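Local coordinates for 457aa long hypothetical protein (Pyrococcus horikoshii, PDB 2CSU), which is of unknown function but is built from a CoA-binding domain of the Rossmann clan followed by two domains of the succinyl-CoA ligase type, at residues A[24-27]-A[28-31]; A[55-58]-A[59-62]; A[166-169]-A[170-174]; A[187-190]-A[191-194]. All blocks are in the same frame, centred on the assembly; numbering follows the deposited sequence.

In the fold
The four contacts are local side-chain sets along one chain, in series and without touching. Contacts 1 and 2 belong to the CoA-binding family region, with its parallel five-stranded sheet. Contact 1 lies on helix 23-31 and contact 2 in the loop between strands 52-53 and 67-70; their centres are about 18 Å apart. Contacts 3 and 4 fall in the flavodoxin-like region. Contact 3 ends helix 159-171 and contact 4 starts helix 190-197, about 14 Å away at the nearest atoms. Contact 1 is about 9 Å from contact 3 at the nearest atoms, although the two belong to different domains by family. Contact 3 reaches the second subunit, while contacts 2 and 4 touch only their own chain.

Contact 1. Residues A[24-27]-A[28-31]; sequences GYEV and FKNL
Asn-30 N bonds Glu-26 O at 2.8 Å, one of the i to i+4 bonds that repeat along helix 23-31. This is the helix of the beta-alpha-beta unit between strands 10-14 and 38-42 of the Rossmann-type domain. Glu-26 also forms an i to i+3 salt bridge. Lys-29 NZ meets both of its carboxylate oxygens, weakly on each: 3.1 Å to OE1 and 3.3 Å to OE2. The two side chains lie alongside each other and point the same way. The lysine chain bends at chi2, chi3 and chi4, and its tip also meets the edge of the Tyr-25 ring near the ring plane. There NZ is 2.9 Å from CE2, an unusually short approach, so the place of the tip is less sure. The ammonium is not over the ring face. Water 1 donates to Glu-26 OE1 and accepts from Asn-30 ND2 at 3.1 Å, so it links two successive turns. The same amide nitrogen also bonds Thr-142 O, which ties the helix to strand 139-142. On the inner side Phe-28 and Leu-31 pack on strands 10-14 and 38-42. There Val-27 and Leu-31 run side by side, with CG1 of the valine 4.1 Å from CD1 of the leucine.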
loop_
_atom_site.group_PDB
_atom_site.type_symbol
_atom_site.label_atom_id
_atom_site.label_comp_id
_atom_site.label_asym_id
_atom_site.label_seq_id
_atom_site.Cartn_x
_atom_site.Cartn_y
_atom_site.Cartn_z
ATOM N N GLY A 24 15.037 -6.361 -27.402
ATOM C CA GLY A 24 14.687 -5.640 -28.613
ATOM C C GLY A 24 13.286 -5.971 -29.102
ATOM O O GLY A 24 12.644 -5.166 -29.771
ATOM N N TYR A 25 12.815 -7.165 -28.763
ATOM C CA TYR A 25 11.479 -7.619 -29.155
ATOM C C TYR A 25 10.410 -6.802 -28.430
ATOM O O TYR A 25 9.464 -6.317 -29.046
ATOM C CB TYR A 25 11.320 -9.109 -28.816
ATOM C CG TYR A 25 9.904 -9.634 -28.931
ATOM C CD1 TYR A 25 9.412 -10.131 -30.141
ATOM C CD2 TYR A 25 9.037 -9.578 -27.841
ATOM C CE1 TYR A 25 8.090 -10.550 -30.259
ATOM C CE2 TYR A 25 7.721 -9.985 -27.943
ATOM C CZ TYR A 25 7.248 -10.469 -29.155
ATOM O OH TYR A 25 5.926 -10.853 -29.253
ATOM N N GLU A 26 10.571 -6.646 -27.117
ATOM C CA GLU A 26 9.620 -5.894 -26.305
ATOM C C GLU A 26 9.607 -4.406 -26.638
ATOM O O GLU A 26 8.568 -3.748 -26.575
ATOM C CB GLU A 26 9.947 -6.053 -24.815
ATOM C CG GLU A 26 9.813 -7.452 -24.236
ATOM C CD GLU A 26 8.417 -8.035 -24.387
ATOM O OE1 GLU A 26 7.427 -7.267 -24.308
ATOM O OE2 GLU A 26 8.314 -9.272 -24.565
ATOM N N VAL A 27 10.770 -3.862 -26.971
ATOM C CA VAL A 27 10.852 -2.452 -27.284
ATOM C C VAL A 27 10.063 -2.137 -28.557
ATOM O O VAL A 27 9.274 -1.184 -28.593
ATOM C CB VAL A 27 12.321 -2.008 -27.472
ATOM C CG1 VAL A 27 12.368 -0.575 -27.930
ATOM C CG2 VAL A 27 13.102 -2.190 -26.171
ATOM N N PHE A 28 10.281 -2.927 -29.607
ATOM C CA PHE A 28 9.531 -2.631 -30.818
ATOM C C PHE A 28 8.039 -2.900 -30.616
ATOM O O PHE A 28 7.170 -2.197 -31.118
ATOM C CB PHE A 28 10.079 -3.517 -31.939
ATOM C CG PHE A 28 9.527 -3.067 -33.260
ATOM C CD1 PHE A 28 9.856 -1.809 -33.749
ATOM C CD2 PHE A 28 8.708 -3.911 -33.990
ATOM C CE1 PHE A 28 9.363 -1.399 -34.980
ATOM C CE2 PHE A 28 8.220 -3.492 -35.225
ATOM C CZ PHE A 28 8.546 -2.238 -35.725
ATOM N N LYS A 29 7.760 -3.988 -29.875
ATOM C CA LYS A 29 6.374 -4.317 -29.570
ATOM C C LYS A 29 5.664 -3.143 -28.898
ATOM O O LYS A 29 4.553 -2.762 -29.242
ATOM C CB LYS A 29 6.369 -5.525 -28.634
ATOM C CG LYS A 29 5.119 -5.566 -27.753
ATOM C CD LYS A 29 4.583 -6.986 -27.571
ATOM C CE LYS A 29 4.887 -7.554 -26.179
ATOM N NZ LYS A 29 5.586 -8.832 -26.310
ATOM N N ASN A 30 6.337 -2.589 -27.877
ATOM C CA ASN A 30 5.754 -1.458 -27.168
ATOM C C ASN A 30 5.615 -0.239 -28.079
ATOM O O ASN A 30 4.692 0.555 -27.955
ATOM C CB ASN A 30 6.654 -1.124 -25.979
ATOM C CG ASN A 30 6.499 -2.186 -24.922
ATOM O OD1 ASN A 30 5.401 -2.643 -24.618
ATOM N ND2 ASN A 30 7.643 -2.575 -24.337
ATOM N N LEU A 31 6.553 -0.016 -28.993
ATOM C CA LEU A 31 6.481 1.166 -29.841
ATOM C C LEU A 31 5.460 1.053 -30.967
ATOM O O LEU A 31 5.260 2.009 -31.724
ATOM C CB LEU A 31 7.868 1.494 -30.417
ATOM C CG LEU A 31 8.843 1.995 -29.339
ATOM C CD1 LEU A 31 10.213 2.276 -29.935
ATOM C CD2 LEU A 31 8.265 3.254 -28.700
HETATM O O HOH W 1 6.562 -4.750 -22.390
#

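Contact 2. Residues A[55-58]-A[59-62]; sequences YKSV and KDIP
The Tyr-55 ring is met by Ile-61 CG1, Asp-60 O and Pro-62 CD, none of them squarely over its face or at its edge. Ile-61 CG1 is 3.7 Å from Tyr-55 CD2, and the isoleucine side chain runs across the direction of the tyrosine. Asp-60 O lies 4.0 Å from Tyr-55 CE1. Pro-62 touches the phenol end, with CD 3.7 Å from Tyr-55 OH. The Asp-60 side chain passes the tyrosine heading the other way, its CB 4.0 Å from Tyr-55 CD1, and its carboxylate plane is turned 43° from the ring. Residues 57-60 form a type I beta turn in the loop between strands 52-53 and 67-70 of the CoA-binding domain. It is closed by Asp-60 N to Ser-57 O at 3.0 Å. With CG beside its own backbone N (chi1 -54°), Asp-60 turns OD2 back to Ser-57 N, a weak bond of 3.2 Å. Water 2 accepts from Lys-56 N and also reaches OD2, weakly. Lys-59 N appears to bond Ser-57 OG, although the nitrogen is less surely placed. Val-58 and Ile-61 face inward, to strands 10-14 and 38-42 respectively. Asp-60 OD2 is thus only weakly engaged, and the sound bond within the turn is the backbone one. Helix 74-87 holds the turn from outside: Ser-57 OG bonds Gln-83, and Lys-59 NZ forms a salt bridge with Glu-86.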
loop_
_atom_site.group_PDB
_atom_site.type_symbol
_atom_site.label_atom_id
_atom_site.label_comp_id
_atom_site.label_asym_id
_atom_site.label_seq_id
_atom_site.Cartn_x
_atom_site.Cartn_y
_atom_site.Cartn_z
ATOM N N TYR A 55 14.986 -2.600 -41.679
ATOM C CA TYR A 55 16.173 -2.166 -42.404
ATOM C C TYR A 55 17.431 -2.736 -41.765
ATOM O O TYR A 55 17.517 -2.872 -40.537
ATOM C CB TYR A 55 16.230 -0.636 -42.440
ATOM C CG TYR A 55 15.072 -0.020 -43.201
ATOM C CD1 TYR A 55 15.109 0.104 -44.596
ATOM C CD2 TYR A 55 13.917 0.394 -42.532
ATOM C CE1 TYR A 55 14.021 0.631 -45.305
ATOM C CE2 TYR A 55 12.823 0.920 -43.231
ATOM C CZ TYR A 55 12.882 1.036 -44.614
ATOM O OH TYR A 55 11.809 1.570 -45.295
ATOM N N LYS A 56 18.398 -3.073 -42.614
ATOM C CA LYS A 56 19.669 -3.644 -42.182
ATOM C C LYS A 56 20.468 -2.644 -41.345
ATOM O O LYS A 56 21.214 -2.990 -40.438
ATOM C CB LYS A 56 20.465 -4.027 -43.431
ATOM C CG LYS A 56 19.869 -5.238 -44.147
ATOM C CD LYS A 56 20.356 -5.356 -45.592
ATOM C CE LYS A 56 19.578 -6.412 -46.383
ATOM N NZ LYS A 56 18.233 -5.917 -46.670
ATOM N N SER A 57 20.319 -1.359 -41.710
ATOM C CA SER A 57 21.005 -0.311 -40.968
ATOM C C SER A 57 20.147 0.952 -40.871
ATOM O O SER A 57 19.285 1.219 -41.699
ATOM C CB SER A 57 22.317 0.004 -41.689
ATOM O OG SER A 57 22.826 1.251 -41.218
ATOM N N VAL A 58 20.376 1.718 -39.791
ATOM C CA VAL A 58 19.604 2.938 -39.599
ATOM C C VAL A 58 19.864 3.953 -40.714
ATOM O O VAL A 58 19.193 4.967 -40.843
ATOM C CB VAL A 58 19.993 3.542 -38.250
ATOM C CG1 VAL A 58 21.482 3.878 -38.241
ATOM C CG2 VAL A 58 19.197 4.808 -38.001
ATOM N N LYS A 59 20.907 3.668 -41.513
ATOM C CA LYS A 59 21.254 4.584 -42.592
ATOM C C LYS A 59 20.305 4.439 -43.786
ATOM O O LYS A 59 20.146 5.335 -44.603
ATOM C CB LYS A 59 22.686 4.279 -43.035
ATOM C CG LYS A 59 23.731 4.861 -42.081
ATOM C CD LYS A 59 25.032 4.056 -42.088
ATOM C CE LYS A 59 25.862 4.293 -43.353
ATOM N NZ LYS A 59 27.230 3.821 -43.140
ATOM N N ASP A 60 19.688 3.245 -43.891
ATOM C CA ASP A 60 18.876 2.957 -45.069
ATOM C C ASP A 60 17.454 3.508 -44.962
ATOM O O ASP A 60 16.686 3.512 -45.914
ATOM C CB ASP A 60 18.829 1.441 -45.265
ATOM C CG ASP A 60 20.247 0.890 -45.305
ATOM O OD1 ASP A 60 21.058 1.447 -46.047
ATOM O OD2 ASP A 60 20.522 -0.087 -44.614
ATOM N N ILE A 61 17.090 3.943 -43.744
ATOM C CA ILE A 61 15.757 4.519 -43.559
ATOM C C ILE A 61 15.572 5.829 -44.352
ATOM O O ILE A 61 16.238 6.828 -44.120
ATOM C CB ILE A 61 15.538 4.777 -42.065
ATOM C CG1 ILE A 61 15.627 3.472 -41.276
ATOM C CG2 ILE A 61 14.130 5.360 -41.834
ATOM C CD1 ILE A 61 15.382 3.683 -39.778
ATOM N N PRO A 62 14.645 5.781 -45.333
ATOM C CA PRO A 62 14.354 6.933 -46.191
ATOM C C PRO A 62 13.944 8.197 -45.412
ATOM O O PRO A 62 14.360 9.310 -45.707
ATOM C CB PRO A 62 13.240 6.516 -47.156
ATOM C CG PRO A 62 13.171 4.991 -47.144
ATOM C CD PRO A 62 13.806 4.658 -45.714
HETATM O O HOH W 2 18.228 -2.529 -45.597
#

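Contact 3. Residues A[166-169]-A[170-174]; sequences VYKT and IKEDI
Glu-172 reaches back over the last turn of helix 159-171 to Lys-168. Its CB lies 3.6 Å from Lys-168 O, and CG comes still nearer to that oxygen, which also accepts the backbone bond from Glu-172 N. Beyond CG the chain is extended, and it crosses the lysine at a slant. CD and OE1 both lie 3.2 Å from Lys-168 NZ. OE2, the other carboxylate oxygen, takes the salt bridge from Lys-168 NZ at 2.6 Å. The ammonium comes in on the syn side of OE2, 31° out of the carboxylate plane. A bend at the end of the lysine (chi4 -67°) swings NZ across to it. NZ has a second anionic partner in Asp-277, so it probably stays charged.

The helix ends in a Schellman motif. Asp-173 has positive phi (60°), and its N bonds Ile-170 O while Ile-174 N bonds Thr-169 O at 2.8 Å. After this reversal the Ile-174 side chain lies nearly perpendicular to that of Thr-169. The packing is tight: Thr-169 CG2 to Ile-174 CG1 is 3.3 Å. Water 3 donates to both Thr-169 OG1 and Ile-174 O, 2.6 Å from the latter, and so links Thr-169 to Ile-174.

The motif passes the chain from helix 159-171 into strand 175-181, within a beta-alpha-beta unit that starts at strand 152-156. Helix 276-283 packs on Lys-168, Thr-169 and Glu-172. The second subunit packs on Tyr-167, Lys-168, Ile-170 and Lys-171, and Glu-417 of that subunit forms a salt bridge with Lys-171.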
loop_
_atom_site.group_PDB
_atom_site.type_symbol
_atom_site.label_atom_id
_atom_site.label_comp_id
_atom_site.label_asym_id
_atom_site.label_seq_id
_atom_site.Cartn_x
_atom_site.Cartn_y
_atom_site.Cartn_z
ATOM N N VAL A 166 6.252 1.197 -11.712
ATOM C CA VAL A 166 5.279 1.286 -12.793
ATOM C C VAL A 166 4.173 0.258 -12.544
ATOM O O VAL A 166 2.986 0.586 -12.615
ATOM C CB VAL A 166 5.952 1.035 -14.158
ATOM C CG1 VAL A 166 4.910 0.846 -15.249
ATOM C CG2 VAL A 166 6.847 2.213 -14.510
ATOM N N TYR A 167 4.546 -0.976 -12.221
ATOM C CA TYR A 167 3.542 -2.007 -11.956
ATOM C C TYR A 167 2.725 -1.627 -10.745
ATOM O O TYR A 167 1.523 -1.883 -10.691
ATOM C CB TYR A 167 4.179 -3.379 -11.698
ATOM C CG TYR A 167 5.160 -3.807 -12.761
ATOM C CD1 TYR A 167 5.068 -3.306 -14.060
ATOM C CD2 TYR A 167 6.192 -4.706 -12.469
ATOM C CE1 TYR A 167 5.973 -3.677 -15.041
ATOM C CE2 TYR A 167 7.104 -5.086 -13.453
ATOM C CZ TYR A 167 6.985 -4.564 -14.732
ATOM O OH TYR A 167 7.882 -4.913 -15.706
ATOM N N LYS A 168 3.386 -1.024 -9.762
ATOM C CA LYS A 168 2.709 -0.613 -8.549
ATOM C C LYS A 168 1.614 0.390 -8.853
ATOM O O LYS A 168 0.453 0.170 -8.527
ATOM C CB LYS A 168 3.702 0.010 -7.568
ATOM C CG LYS A 168 3.073 0.415 -6.227
ATOM C CD LYS A 168 4.123 0.960 -5.263
ATOM C CE LYS A 168 3.663 0.879 -3.814
ATOM N NZ LYS A 168 2.520 1.752 -3.455
ATOM N N THR A 169 1.998 1.501 -9.476
ATOM C CA THR A 169 1.068 2.573 -9.827
ATOM C C THR A 169 -0.085 2.133 -10.726
ATOM O O THR A 169 -1.203 2.624 -10.592
ATOM C CB THR A 169 1.810 3.717 -10.523
ATOM O OG1 THR A 169 2.653 3.174 -11.547
ATOM C CG2 THR A 169 2.660 4.490 -9.514
ATOM N N ILE A 170 0.198 1.216 -11.645
ATOM C CA ILE A 170 -0.803 0.712 -12.568
ATOM C C ILE A 170 -1.965 0.140 -11.780
ATOM O O ILE A 170 -3.121 0.522 -11.994
ATOM C CB ILE A 170 -0.200 -0.368 -13.495
ATOM C CG1 ILE A 170 0.691 0.307 -14.541
ATOM C CG2 ILE A 170 -1.312 -1.182 -14.172
ATOM C CD1 ILE A 170 1.435 -0.638 -15.447
ATOM N N LYS A 171 -1.661 -0.769 -10.862
ATOM C CA LYS A 171 -2.702 -1.367 -10.044
ATOM C C LYS A 171 -3.357 -0.349 -9.107
ATOM O O LYS A 171 -4.553 -0.449 -8.815
ATOM C CB LYS A 171 -2.134 -2.516 -9.206
ATOM C CG LYS A 171 -3.155 -3.099 -8.248
ATOM C CD LYS A 171 -2.699 -4.417 -7.646
ATOM C CE LYS A 171 -3.558 -4.783 -6.440
ATOM N NZ LYS A 171 -3.280 -6.171 -5.974
ATOM N N GLU A 172 -2.574 0.622 -8.637
ATOM C CA GLU A 172 -3.084 1.643 -7.716
ATOM C C GLU A 172 -3.752 2.772 -8.478
ATOM O O GLU A 172 -4.183 3.766 -7.892
ATOM C CB GLU A 172 -1.950 2.214 -6.852
ATOM C CG GLU A 172 -1.376 1.239 -5.831
ATOM C CD GLU A 172 -0.292 1.870 -4.969
ATOM O OE1 GLU A 172 0.315 2.857 -5.420
ATOM O OE2 GLU A 172 -0.042 1.374 -3.852
ATOM N N ASP A 173 -3.810 2.623 -9.792
ATOM C CA ASP A 173 -4.440 3.606 -10.655
ATOM C C ASP A 173 -3.844 5.008 -10.611
ATOM O O ASP A 173 -4.570 5.995 -10.542
ATOM C CB ASP A 173 -5.940 3.703 -10.350
ATOM C CG ASP A 173 -6.670 4.601 -11.335
ATOM O OD1 ASP A 173 -6.975 4.122 -12.450
ATOM O OD2 ASP A 173 -6.928 5.780 -11.004
ATOM N N ILE A 174 -2.526 5.099 -10.605
ATOM C CA ILE A 174 -1.888 6.397 -10.665
ATOM C C ILE A 174 -0.918 6.279 -11.824
ATOM O O ILE A 174 -0.358 5.218 -12.055
ATOM C CB ILE A 174 -1.187 6.808 -9.327
ATOM C CG1 ILE A 174 -0.356 5.665 -8.745
ATOM C CG2 ILE A 174 -2.250 7.211 -8.316
ATOM C CD1 ILE A 174 -0.026 5.840 -7.243
HETATM O O HOH W 3 0.965 4.000 -13.886
#

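Contact 4. Residues A[187-190]-A[191-194]; sequences DVDF and AELM
Asp-189 and Glu-192 set their side chains almost square to each other, with their carboxylate planes 51° apart. Asp-189 is the N-cap of helix 190-197, in the flavodoxin-like domain. Its CG sits between its backbone N and carbonyl carbon (chi1 56°), which brings OD1 over the first turn. There OD1 accepts from Glu-192 N at 2.9 Å, an almost perfectly straight bond that arrives nearly along the C-O axis. The other oxygen, OD2, is 3.6 Å from Glu-192 OE2. This pairing of like charges is probably eased by basic neighbours, since Glu-192 OE1 forms a salt bridge with Arg-123 and OE2 with Lys-218. Arg-123 also forms a salt bridge with Asp-187, so one arginine joins the loop and the helix start to strand 123-125. Val-188 runs across the Leu-193 side chain, its CG1 3.8 Å from Leu-193 CG. Leu-193 also packs on Ile-155 of strand 152-156. Its backbone N bonds Asp-189 O at 3.0 Å, the first i to i+4 bond of the helix. Met-194 is selenomethionine; its chain bends back toward Phe-190 at chi3, but the place of CE is doubtful. Its backbone is surer: Met-194 N bonds Phe-190 O at 2.7 Å.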
loop_
_atom_site.group_PDB
_atom_site.type_symbol
_atom_site.label_atom_id
_atom_site.label_comp_id
_atom_site.label_asym_id
_atom_site.label_seq_id
_atom_site.Cartn_x
_atom_site.Cartn_y
_atom_site.Cartn_z
ATOM N N ASP A 187 25.446 10.505 -20.109
ATOM C CA ASP A 187 25.311 11.809 -20.749
ATOM C C ASP A 187 24.225 12.660 -20.081
ATOM O O ASP A 187 24.457 13.373 -19.114
ATOM C CB ASP A 187 24.961 11.572 -22.215
ATOM C CG ASP A 187 25.341 12.803 -23.023
ATOM O OD1 ASP A 187 25.896 13.729 -22.433
ATOM O OD2 ASP A 187 25.080 12.821 -24.220
ATOM N N VAL A 188 23.013 12.604 -20.668
ATOM C CA VAL A 188 21.894 13.329 -20.084
ATOM C C VAL A 188 21.690 12.928 -18.621
ATOM O O VAL A 188 21.652 11.757 -18.271
ATOM C CB VAL A 188 20.643 12.994 -20.898
ATOM C CG1 VAL A 188 19.426 13.691 -20.292
ATOM C CG2 VAL A 188 20.817 13.442 -22.340
ATOM N N ASP A 189 21.601 13.947 -17.744
ATOM C CA ASP A 189 21.441 13.645 -16.321
ATOM C C ASP A 189 20.194 14.300 -15.724
ATOM O O ASP A 189 19.362 14.867 -16.420
ATOM C CB ASP A 189 22.694 14.111 -15.576
ATOM C CG ASP A 189 22.935 15.592 -15.841
ATOM O OD1 ASP A 189 21.966 16.290 -16.138
ATOM O OD2 ASP A 189 24.077 16.030 -15.741
ATOM N N PHE A 190 20.097 14.176 -14.401
ATOM C CA PHE A 190 18.981 14.747 -13.655
ATOM C C PHE A 190 18.817 16.231 -13.981
ATOM O O PHE A 190 17.719 16.686 -14.335
ATOM C CB PHE A 190 19.208 14.626 -12.142
ATOM C CG PHE A 190 19.093 13.230 -11.610
ATOM C CD1 PHE A 190 17.908 12.516 -11.746
ATOM C CD2 PHE A 190 20.166 12.637 -10.947
ATOM C CE1 PHE A 190 17.788 11.226 -11.228
ATOM C CE2 PHE A 190 20.061 11.358 -10.427
ATOM C CZ PHE A 190 18.870 10.645 -10.567
ATOM N N ALA A 191 19.913 16.977 -13.855
ATOM C CA ALA A 191 19.899 18.421 -14.092
ATOM C C ALA A 191 19.338 18.816 -15.453
ATOM O O ALA A 191 18.460 19.670 -15.549
ATOM C CB ALA A 191 21.298 18.980 -13.945
ATOM N N GLU A 192 19.869 18.211 -16.508
ATOM C CA GLU A 192 19.412 18.527 -17.842
ATOM C C GLU A 192 17.948 18.145 -17.993
ATOM O O GLU A 192 17.193 18.839 -18.668
ATOM C CB GLU A 192 20.270 17.808 -18.881
ATOM C CG GLU A 192 21.575 18.547 -19.209
ATOM C CD GLU A 192 22.736 17.603 -19.489
ATOM O OE1 GLU A 192 22.579 16.692 -20.330
ATOM O OE2 GLU A 192 23.810 17.770 -18.865
ATOM N N LEU A 193 17.551 17.050 -17.358
ATOM C CA LEU A 193 16.170 16.615 -17.442
ATOM C C LEU A 193 15.254 17.571 -16.679
ATOM O O LEU A 193 14.176 17.904 -17.158
ATOM C CB LEU A 193 16.032 15.198 -16.918
ATOM C CG LEU A 193 16.511 14.120 -17.892
ATOM C CD1 LEU A 193 16.382 12.763 -17.218
ATOM C CD2 LEU A 193 15.687 14.157 -19.188
HETATM N N MSE A 194 15.696 18.024 -15.507
HETATM C CA MSE A 194 14.910 18.955 -14.714
HETATM C C MSE A 194 14.787 20.279 -15.451
HETATM O O MSE A 194 13.770 20.960 -15.331
HETATM C CB MSE A 194 15.544 19.194 -13.334
HETATM C CG MSE A 194 15.274 18.088 -12.321
HETATM SE SE MSE A 194 16.188 18.251 -10.733
HETATM C CE MSE A 194 17.634 18.474 -11.324
#